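Local structure of putative esterase (7C4D) at residues 40-43 with 44-48; 137-140 with 141-145; 173-176 with 177-180; 224-227 with 228-231. The protein probably hydrolyses carboxylic ester bonds, acting as an alpha/beta-hydrolase-fold esterase in an uncultured marine bacterium. All coordinates share one frame; numbering follows the deposited sequence.

All four contacts are local, each joining side chains a few residues apart, and each mixes buried with exposed residues. Contacts 1 and 2 repeat one theme, an isoleucine and a leucine four residues apart on a helix, but in contact 1 the pair packs on helix 260-270, with Leu46 also reaching the central sheet, whereas in contact 2 it faces Tyr33 and neighbouring helices. Contact 3 is a helix end held by an asparagine; it touches contact 2 through Leu174 and Ile139, their centres about 14 Å apart. Contact 4 is irregular loop, about 24 Å from contact 2 between centres, and its Ser225 and Tyr227 side chains lie beside the likely catalytic residues rather than filling a helix face.

Contact 1: residues 40-43 with 44-48; sequences ISIA and NELKD
Asn44 stands one turn after Ile40, and the two side chains run alongside each other in the same direction. The amide atom ND2 of Asn44 comes 4.0 Å from CG2 of Ile40, a loose contact suited to this outer face, where a polar group can meet solvent. The backbone link between the two, Asn44 N to Ile40 O, is weak, with an N-H...O angle of only 128°. Glu45 follows on the exposed side and merely brushes Ile42 O with its CB. Leu46 carries the apolar part of the contact: its CD1 lies 3.6 Å from CG2 of Ile42, the methyl that stands anti to the backbone N of Ile42. Beneath this pair the helical bond from Leu46 N to Ile42 O is nearly straight, 3.0 Å long. Lys47 closes the run with a bond from its N to Ala43 O, the donor lying above the carbonyl plane. With chi1 at 72° its CG sits between backbone N and carbonyl carbon, which lays the start of the long aliphatic chain against Ala43 O, CG to O being 3.4 Å. The branched aliphatic chains of Ile42 and Leu46 suit the buried face, and small Ala43 lets the helix approach the sheet. In this beta-alpha-beta unit, helix 40-46 connects strands 25-29 and 51-55; Ala43 and Leu46 rest on Val52, while on helix 260-270 Ile42 meets Ile264 and Leu46 meets Thr267 and Leu268.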
loop_
_atom_site.group_PDB
_atom_site.type_symbol
_atom_site.label_atom_id
_atom_site.label_comp_id
_atom_site.label_asym_id
_atom_site.label_seq_id
_atom_site.Cartn_x
_atom_site.Cartn_y
_atom_site.Cartn_z
ATOM N N ILE A 40 3.506 -9.504 -7.299
ATOM C CA ILE A 40 3.521 -10.808 -7.971
ATOM C C ILE A 40 4.808 -11.571 -7.627
ATOM O O ILE A 40 4.788 -12.714 -7.218
ATOM C CB ILE A 40 3.325 -10.661 -9.507
ATOM C CG1 ILE A 40 1.859 -10.426 -9.874
ATOM C CG2 ILE A 40 3.916 -11.841 -10.313
ATOM C CD1 ILE A 40 1.642 -9.854 -11.261
ATOM N N SER A 41 5.936 -10.916 -7.796
ATOM C CA SER A 41 7.237 -11.517 -7.630
ATOM C C SER A 41 7.494 -11.900 -6.167
ATOM O O SER A 41 8.091 -12.938 -5.932
ATOM C CB SER A 41 8.268 -10.566 -8.191
ATOM O OG SER A 41 9.584 -10.986 -7.898
ATOM N N ILE A 42 7.050 -11.088 -5.184
ATOM C CA ILE A 42 7.204 -11.427 -3.773
ATOM C C ILE A 42 6.255 -12.562 -3.349
ATOM O O ILE A 42 6.671 -13.493 -2.649
ATOM C CB ILE A 42 7.201 -10.173 -2.870
ATOM C CG1 ILE A 42 8.585 -9.535 -2.905
ATOM C CG2 ILE A 42 6.729 -10.460 -1.414
ATOM C CD1 ILE A 42 8.551 -8.068 -2.776
ATOM N N ALA A 43 5.015 -12.549 -3.860
ATOM C CA ALA A 43 4.025 -13.569 -3.573
ATOM C C ALA A 43 4.434 -14.893 -4.205
ATOM O O ALA A 43 3.867 -15.937 -3.866
ATOM C CB ALA A 43 2.699 -13.182 -4.163
ATOM N N ASN A 44 5.290 -14.791 -5.233
ATOM C CA ASN A 44 5.810 -15.971 -5.910
ATOM C C ASN A 44 6.638 -16.808 -4.943
ATOM O O ASN A 44 6.385 -17.977 -4.883
ATOM C CB ASN A 44 6.511 -15.696 -7.241
ATOM C CG ASN A 44 5.540 -15.771 -8.409
ATOM O OD1 ASN A 44 4.441 -16.337 -8.304
ATOM N ND2 ASN A 44 5.924 -15.168 -9.527
ATOM N N GLU A 45 7.553 -16.202 -4.180
ATOM C CA GLU A 45 8.237 -16.861 -3.078
ATOM C C GLU A 45 7.334 -17.184 -1.881
ATOM O O GLU A 45 7.332 -18.337 -1.436
ATOM C CB GLU A 45 9.540 -16.136 -2.769
ATOM C CG GLU A 45 10.494 -16.305 -3.931
ATOM C CD GLU A 45 11.883 -15.737 -3.756
ATOM O OE1 GLU A 45 12.485 -15.926 -2.674
ATOM O OE2 GLU A 45 12.369 -15.115 -4.710
ATOM N N LEU A 46 6.538 -16.206 -1.395
ATOM C CA LEU A 46 5.759 -16.370 -0.166
ATOM C C LEU A 46 4.697 -17.468 -0.274
ATOM O O LEU A 46 4.353 -18.065 0.729
ATOM C CB LEU A 46 5.198 -15.036 0.344
ATOM C CG LEU A 46 6.209 -13.905 0.639
ATOM C CD1 LEU A 46 5.499 -12.670 1.185
ATOM C CD2 LEU A 46 7.240 -14.345 1.664
ATOM N N LYS A 47 4.203 -17.773 -1.481
ATOM C CA LYS A 47 3.130 -18.744 -1.669
ATOM C C LYS A 47 3.560 -20.194 -1.342
ATOM O O LYS A 47 2.697 -21.054 -1.178
ATOM C CB LYS A 47 2.611 -18.700 -3.114
ATOM C CG LYS A 47 3.565 -19.291 -4.147
ATOM C CD LYS A 47 3.032 -19.283 -5.560
ATOM C CE LYS A 47 4.021 -19.931 -6.506
ATOM N NZ LYS A 47 3.544 -19.831 -7.906
ATOM N N ASP A 48 4.872 -20.482 -1.240
ATOM C CA ASP A 48 5.278 -21.811 -0.803
ATOM C C ASP A 48 4.942 -22.042 0.668
ATOM O O ASP A 48 4.911 -23.196 1.085
ATOM C CB ASP A 48 6.776 -22.049 -0.965
ATOM C CG ASP A 48 7.263 -21.994 -2.406
ATOM O OD1 ASP A 48 6.462 -22.211 -3.314
ATOM O OD2 ASP A 48 8.426 -21.655 -2.596
#

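Contact 2: residues 137-140 with 141-145; sequences KKII and AALKS
Ile139 has CG1 beside the backbone N (chi1 -67°), which leaves CG2 anti to that N and beside the carbonyl carbon, and Leu143 has its CG anti to the carbonyl carbon, chi1 -55°; together these torsions send both side chains out from the helix in the same direction. They lie side by side, with CG2 of Ile139 3.7 Å from CD1 of Leu143. The leucine also folds back over the main chain, its CG only 3.0 Å from Ile139 O, a close approach beside the bond that Leu143 N makes to the same oxygen. This is the i to i+4 spacing of a helix face. Helix 131-144 belongs to the helical segment inserted between strands 113-119 and 217-222, where alpha/beta hydrolases commonly carry a cap, and this face looks onto Tyr33, touched by Ile139, Ile140 and Leu143, and onto Ile192 of helix 192-196. Bulky aliphatic residues suit such a buried face, whereas the small methyl of Ala142 fits beside Tyr164 of helix 154-164. The exposed Lys137 and Lys138 can carry their charges into water, while Lys144 reaches toward Glu196 in a long, weak ion pair. Straight backbone bonds support the turn, among them Ala142 N to Lys138 O at 3.0 Å and Lys144 N to Ile140 O at 2.8 Å. As the helix runs out, the hydroxyl of Ser145 turns back to donate to Ala141 O, OG to O 2.9 Å, giving a late carbonyl a side-chain partner.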
loop_
_atom_site.group_PDB
_atom_site.type_symbol
_atom_site.label_atom_id
_atom_site.label_comp_id
_atom_site.label_asym_id
_atom_site.label_seq_id
_atom_site.Cartn_x
_atom_site.Cartn_y
_atom_site.Cartn_z
ATOM N N LYS A 137 1.687 15.458 -3.829
ATOM C CA LYS A 137 1.138 16.666 -4.436
ATOM C C LYS A 137 1.549 16.755 -5.906
ATOM O O LYS A 137 0.717 16.999 -6.775
ATOM C CB LYS A 137 1.555 17.910 -3.644
ATOM C CG LYS A 137 0.856 18.108 -2.309
ATOM C CD LYS A 137 -0.653 18.038 -2.403
ATOM C CE LYS A 137 -1.326 19.184 -1.676
ATOM N NZ LYS A 137 -0.510 19.631 -0.519
ATOM N N LYS A 138 2.833 16.533 -6.178
ATOM C CA LYS A 138 3.351 16.449 -7.538
ATOM C C LYS A 138 2.616 15.393 -8.373
ATOM O O LYS A 138 2.016 15.740 -9.382
ATOM C CB LYS A 138 4.862 16.228 -7.506
ATOM C CG LYS A 138 5.663 17.390 -6.930
ATOM C CD LYS A 138 7.124 17.054 -6.709
ATOM C CE LYS A 138 7.806 16.523 -7.955
ATOM N NZ LYS A 138 8.766 15.440 -7.637
ATOM N N ILE A 139 2.619 14.120 -7.930
ATOM C CA ILE A 139 2.007 13.008 -8.646
ATOM C C ILE A 139 0.559 13.331 -9.018
ATOM O O ILE A 139 0.129 13.037 -10.131
ATOM C CB ILE A 139 2.090 11.682 -7.838
ATOM C CG1 ILE A 139 3.530 11.178 -7.674
ATOM C CG2 ILE A 139 1.191 10.613 -8.464
ATOM C CD1 ILE A 139 3.821 10.419 -6.380
ATOM N N ILE A 140 -0.218 13.877 -8.075
ATOM C CA ILE A 140 -1.625 14.162 -8.344
ATOM C C ILE A 140 -1.733 15.136 -9.521
ATOM O O ILE A 140 -2.466 14.895 -10.475
ATOM C CB ILE A 140 -2.353 14.712 -7.102
ATOM C CG1 ILE A 140 -2.418 13.673 -5.979
ATOM C CG2 ILE A 140 -3.741 15.205 -7.482
ATOM C CD1 ILE A 140 -3.033 14.174 -4.678
ATOM N N ALA A 141 -0.980 16.233 -9.427
ATOM C CA ALA A 141 -0.957 17.282 -10.431
ATOM C C ALA A 141 -0.674 16.666 -11.798
ATOM O O ALA A 141 -1.421 16.911 -12.740
ATOM C CB ALA A 141 0.067 18.328 -10.050
ATOM N N ALA A 142 0.379 15.840 -11.870
ATOM C CA ALA A 142 0.766 15.115 -13.070
ATOM C C ALA A 142 -0.416 14.359 -13.674
ATOM O O ALA A 142 -0.700 14.505 -14.860
ATOM C CB ALA A 142 1.910 14.187 -12.750
ATOM N N LEU A 143 -1.106 13.574 -12.837
ATOM C CA LEU A 143 -2.147 12.655 -13.275
ATOM C C LEU A 143 -3.405 13.414 -13.696
ATOM O O LEU A 143 -4.047 13.036 -14.679
ATOM C CB LEU A 143 -2.465 11.639 -12.166
ATOM C CG LEU A 143 -1.296 10.813 -11.608
ATOM C CD1 LEU A 143 -1.785 9.860 -10.541
ATOM C CD2 LEU A 143 -0.573 10.031 -12.691
ATOM N N LYS A 144 -3.746 14.466 -12.937
ATOM C CA LYS A 144 -4.908 15.308 -13.197
ATOM C C LYS A 144 -4.775 15.992 -14.561
ATOM O O LYS A 144 -5.777 16.305 -15.202
ATOM C CB LYS A 144 -5.054 16.338 -12.072
ATOM C CG LYS A 144 -6.354 17.133 -12.059
ATOM C CD LYS A 144 -6.375 18.231 -11.018
ATOM C CE LYS A 144 -7.435 19.271 -11.306
ATOM N NZ LYS A 144 -8.037 19.781 -10.051
ATOM N N SER A 145 -3.522 16.170 -15.005
ATOM C CA SER A 145 -3.150 17.012 -16.131
ATOM C C SER A 145 -2.935 16.190 -17.402
ATOM O O SER A 145 -2.777 16.749 -18.487
ATOM C CB SER A 145 -1.920 17.813 -15.791
ATOM O OG SER A 145 -2.213 18.818 -14.829
#

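Contact 3: residues 173-176 with 177-180; sequences FLLK and NIER
Asn177 grips the carbonyl oxygen of Leu174 twice, through its backbone N at 3.0 Å and through its side-chain ND2 at 3.2 Å. Both donors approach from the same face of the Leu174 carbonyl, above its plane, and the oxygen lies close to the plane of the Asn177 amide, only 8° out of it. With chi1 at -75°, CG of Asn177 is anti to its carbonyl carbon and beside its N, which swings the amide back over the end of the helix. Asparagine suits this buried place because its short arm holds an N-H donor within reach of that oxygen. A residue on, Ile178 N makes a weak bond of 3.4 Å to Leu175 O, and CG2 of Ile178 lies against the same oxygen while meeting CD2 of Leu175 at 4.0 Å; the two side chains lie alongside each other, pointing the same way. Further out, ND2 of Asn177 also donates to Tyr33 O, which fixes the rotation of the amide, and Leu175 and Ile178 both pack on Ile157 of helix 154-164. Lys176, exposed on the turn, sends NZ to Asn38, and Phe173 sets its ring edge-to-face with Trp254. Residues 175-178 form a type I beta turn, by which helix 168-175 passes into strand 178-180 of a small two-stranded antiparallel hairpin with strand 186-188.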
loop_
_atom_site.group_PDB
_atom_site.type_symbol
_atom_site.label_atom_id
_atom_site.label_comp_id
_atom_site.label_asym_id
_atom_site.label_seq_id
_atom_site.Cartn_x
_atom_site.Cartn_y
_atom_site.Cartn_z
ATOM N N PHE A 173 5.519 2.826 -12.909
ATOM C CA PHE A 173 4.709 2.516 -11.739
ATOM C C PHE A 173 3.324 3.149 -11.915
ATOM O O PHE A 173 2.285 2.457 -11.867
ATOM C CB PHE A 173 5.471 2.896 -10.455
ATOM C CG PHE A 173 4.667 2.718 -9.193
ATOM C CD1 PHE A 173 4.572 1.474 -8.574
ATOM C CD2 PHE A 173 3.954 3.778 -8.661
ATOM C CE1 PHE A 173 3.772 1.287 -7.455
ATOM C CE2 PHE A 173 3.155 3.600 -7.540
ATOM C CZ PHE A 173 3.062 2.356 -6.944
ATOM N N LEU A 174 3.335 4.458 -12.224
ATOM C CA LEU A 174 2.106 5.216 -12.413
ATOM C C LEU A 174 1.376 4.774 -13.677
ATOM O O LEU A 174 0.146 4.700 -13.694
ATOM C CB LEU A 174 2.450 6.707 -12.448
ATOM C CG LEU A 174 2.994 7.277 -11.137
ATOM C CD1 LEU A 174 3.500 8.704 -11.320
ATOM C CD2 LEU A 174 1.921 7.229 -10.066
ATOM N N LEU A 175 2.154 4.447 -14.714
ATOM C CA LEU A 175 1.628 4.122 -16.029
ATOM C C LEU A 175 1.062 2.707 -16.044
ATOM O O LEU A 175 0.468 2.287 -17.043
ATOM C CB LEU A 175 2.761 4.214 -17.061
ATOM C CG LEU A 175 3.061 5.581 -17.672
ATOM C CD1 LEU A 175 4.283 5.483 -18.563
ATOM C CD2 LEU A 175 1.871 6.123 -18.454
ATOM N N LYS A 176 1.283 1.940 -14.969
ATOM C CA LYS A 176 0.587 0.668 -14.931
ATOM C C LYS A 176 -0.890 0.926 -14.677
ATOM O O LYS A 176 -1.661 -0.025 -14.749
ATOM C CB LYS A 176 1.137 -0.254 -13.842
ATOM C CG LYS A 176 2.413 -0.979 -14.197
ATOM C CD LYS A 176 3.060 -1.479 -12.938
ATOM C CE LYS A 176 4.567 -1.465 -13.016
ATOM N NZ LYS A 176 5.164 -1.759 -11.691
ATOM N N ASN A 177 -1.270 2.189 -14.382
ATOM C CA ASN A 177 -2.646 2.521 -14.010
ATOM C C ASN A 177 -3.467 2.977 -15.205
ATOM O O ASN A 177 -4.683 3.201 -15.088
ATOM C CB ASN A 177 -2.719 3.586 -12.930
ATOM C CG ASN A 177 -2.352 2.987 -11.597
ATOM O OD1 ASN A 177 -3.149 2.265 -11.004
ATOM N ND2 ASN A 177 -1.128 3.221 -11.168
ATOM N N ILE A 178 -2.788 3.119 -16.342
ATOM C CA ILE A 178 -3.518 3.452 -17.552
ATOM C C ILE A 178 -3.844 2.170 -18.332
ATOM O O ILE A 178 -2.975 1.348 -18.560
ATOM C CB ILE A 178 -2.787 4.576 -18.321
ATOM C CG1 ILE A 178 -3.750 5.404 -19.174
ATOM C CG2 ILE A 178 -1.562 4.085 -19.084
ATOM C CD1 ILE A 178 -3.446 6.874 -19.150
ATOM N N GLU A 179 -5.123 1.968 -18.669
ATOM C CA GLU A 179 -5.611 0.767 -19.334
ATOM C C GLU A 179 -6.335 1.148 -20.629
ATOM O O GLU A 179 -6.564 2.334 -20.866
ATOM C CB GLU A 179 -6.557 0.017 -18.395
ATOM C CG GLU A 179 -7.740 0.846 -17.924
ATOM C CD GLU A 179 -8.975 0.028 -17.571
ATOM O OE1 GLU A 179 -8.880 -1.213 -17.575
ATOM O OE2 GLU A 179 -10.031 0.629 -17.290
ATOM N N ARG A 180 -6.687 0.145 -21.458
ATOM C CA ARG A 180 -7.471 0.332 -22.678
ATOM C C ARG A 180 -8.957 0.202 -22.343
ATOM O O ARG A 180 -9.327 -0.627 -21.513
ATOM C CB ARG A 180 -7.076 -0.704 -23.740
ATOM C CG ARG A 180 -6.792 -0.135 -25.126
ATOM C CD ARG A 180 -5.316 0.119 -25.407
ATOM N NE ARG A 180 -4.615 -1.008 -26.023
ATOM C CZ ARG A 180 -3.296 -1.227 -25.985
ATOM N NH1 ARG A 180 -2.493 -0.397 -25.337
ATOM N NH2 ARG A 180 -2.782 -2.291 -26.579
#

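Contact 4: residues 224-227 with 228-231; sequences LSDY and ITDK
Ser225 meets the second half of this loop through its backbone, its O lying 4.3 Å from Ile228 O, while its buried side chain does more than fill space. Its OG accepts the backbone N-H of Tyr227 at 3.2 Å in an almost straight bond, 170° at the hydrogen, and is also hydrogen-bonded to Asp120 OD2. A serine suits the place, since one small hydroxyl can serve backbone and carboxylate together. This pairing of a hydroxyl with the backbone two residues on is an ST turn, set in the loop that follows strand 217-222. Asp226, next in line, is exposed, where a charge can be hydrated; it makes the one meeting of side chains across the loop, its OD1 lying 4.0 Å from CG2 of Thr229, a loose touch between a carboxylate and a methyl whose chains pass at a slant. Tyr227 follows with chi1 at -75°, placing its CG beside the backbone N and anti to the carbonyl carbon; the ring leads away from residues 228-231 and stacks with the ring of His253, touching Ser96 and Asp120 as well. Its carbonyl accepts from Tyr126 OH. Ile228, the next residue, is buried, as suits its aliphatic side chain, while the N of Thr229 is bound by Asp232 at the start of helix 232-239. In an alpha/beta hydrolase this loop lies by the active site, and the residues that Ser225 and Tyr227 meet here have a geometry consistent with a Ser-His-Asp catalytic triad, its serine on the nucleophile elbow.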
loop_
_atom_site.group_PDB
_atom_site.type_symbol
_atom_site.label_atom_id
_atom_site.label_comp_id
_atom_site.label_asym_id
_atom_site.label_seq_id
_atom_site.Cartn_x
_atom_site.Cartn_y
_atom_site.Cartn_z
ATOM N N LEU A 224 17.304 4.504 2.189
ATOM C CA LEU A 224 17.338 5.750 1.430
ATOM C C LEU A 224 15.977 6.448 1.421
ATOM O O LEU A 224 15.741 7.322 0.603
ATOM C CB LEU A 224 17.773 5.446 -0.005
ATOM C CG LEU A 224 18.884 4.406 -0.170
ATOM C CD1 LEU A 224 18.919 3.869 -1.584
ATOM C CD2 LEU A 224 20.243 4.957 0.248
ATOM N N SER A 225 15.081 6.067 2.329
ATOM C CA SER A 225 13.798 6.732 2.473
ATOM C C SER A 225 13.684 7.350 3.865
ATOM O O SER A 225 14.320 6.896 4.821
ATOM C CB SER A 225 12.676 5.774 2.193
ATOM O OG SER A 225 11.479 6.185 2.830
ATOM N N ASP A 226 12.841 8.382 3.960
ATOM C CA ASP A 226 12.658 9.133 5.184
ATOM C C ASP A 226 11.206 9.091 5.631
ATOM O O ASP A 226 10.805 9.952 6.403
ATOM C CB ASP A 226 13.135 10.580 5.040
ATOM C CG ASP A 226 14.648 10.693 5.070
ATOM O OD1 ASP A 226 15.279 9.993 5.889
ATOM O OD2 ASP A 226 15.186 11.471 4.265
ATOM N N TYR A 227 10.459 8.058 5.217
ATOM C CA TYR A 227 9.100 7.883 5.720
ATOM C C TYR A 227 9.123 7.492 7.189
ATOM O O TYR A 227 8.212 7.885 7.919
ATOM C CB TYR A 227 8.291 6.879 4.892
ATOM C CG TYR A 227 7.835 7.416 3.558
ATOM C CD1 TYR A 227 8.754 7.813 2.603
ATOM C CD2 TYR A 227 6.489 7.485 3.239
ATOM C CE1 TYR A 227 8.348 8.303 1.376
ATOM C CE2 TYR A 227 6.061 7.983 2.020
ATOM C CZ TYR A 227 6.996 8.402 1.097
ATOM O OH TYR A 227 6.589 8.869 -0.103
ATOM N N ILE A 228 10.145 6.711 7.595
ATOM C CA ILE A 228 10.367 6.387 9.003
ATOM C C ILE A 228 11.707 6.988 9.454
ATOM O O ILE A 228 12.743 6.738 8.843
ATOM C CB ILE A 228 10.294 4.859 9.280
ATOM C CG1 ILE A 228 8.985 4.210 8.811
ATOM C CG2 ILE A 228 10.575 4.551 10.745
ATOM C CD1 ILE A 228 8.905 2.684 9.035
ATOM N N THR A 229 11.682 7.773 10.534
ATOM C CA THR A 229 12.892 8.327 11.129
ATOM C C THR A 229 12.894 7.992 12.614
ATOM O O THR A 229 12.010 7.300 13.092
ATOM C CB THR A 229 13.031 9.846 10.885
ATOM O OG1 THR A 229 11.854 10.579 11.257
ATOM C CG2 THR A 229 13.431 10.183 9.464
ATOM N N ASP A 230 13.859 8.550 13.344
ATOM C CA ASP A 230 14.125 8.157 14.716
ATOM C C ASP A 230 13.095 8.773 15.655
ATOM O O ASP A 230 12.862 8.240 16.733
ATOM C CB ASP A 230 15.588 8.437 15.079
ATOM C CG ASP A 230 16.567 7.798 14.100
ATOM O OD1 ASP A 230 16.676 8.305 12.956
ATOM O OD2 ASP A 230 17.194 6.777 14.472
ATOM N N LYS A 231 12.445 9.863 15.223
ATOM C CA LYS A 231 11.358 10.446 15.999
ATOM C C LYS A 231 10.072 9.630 15.872
ATOM O O LYS A 231 9.159 9.809 16.677
ATOM C CB LYS A 231 11.143 11.925 15.656
ATOM C CG LYS A 231 11.329 12.305 14.195
ATOM C CD LYS A 231 10.028 12.495 13.445
ATOM C CE LYS A 231 10.181 13.437 12.271
ATOM N NZ LYS A 231 8.971 13.456 11.415
#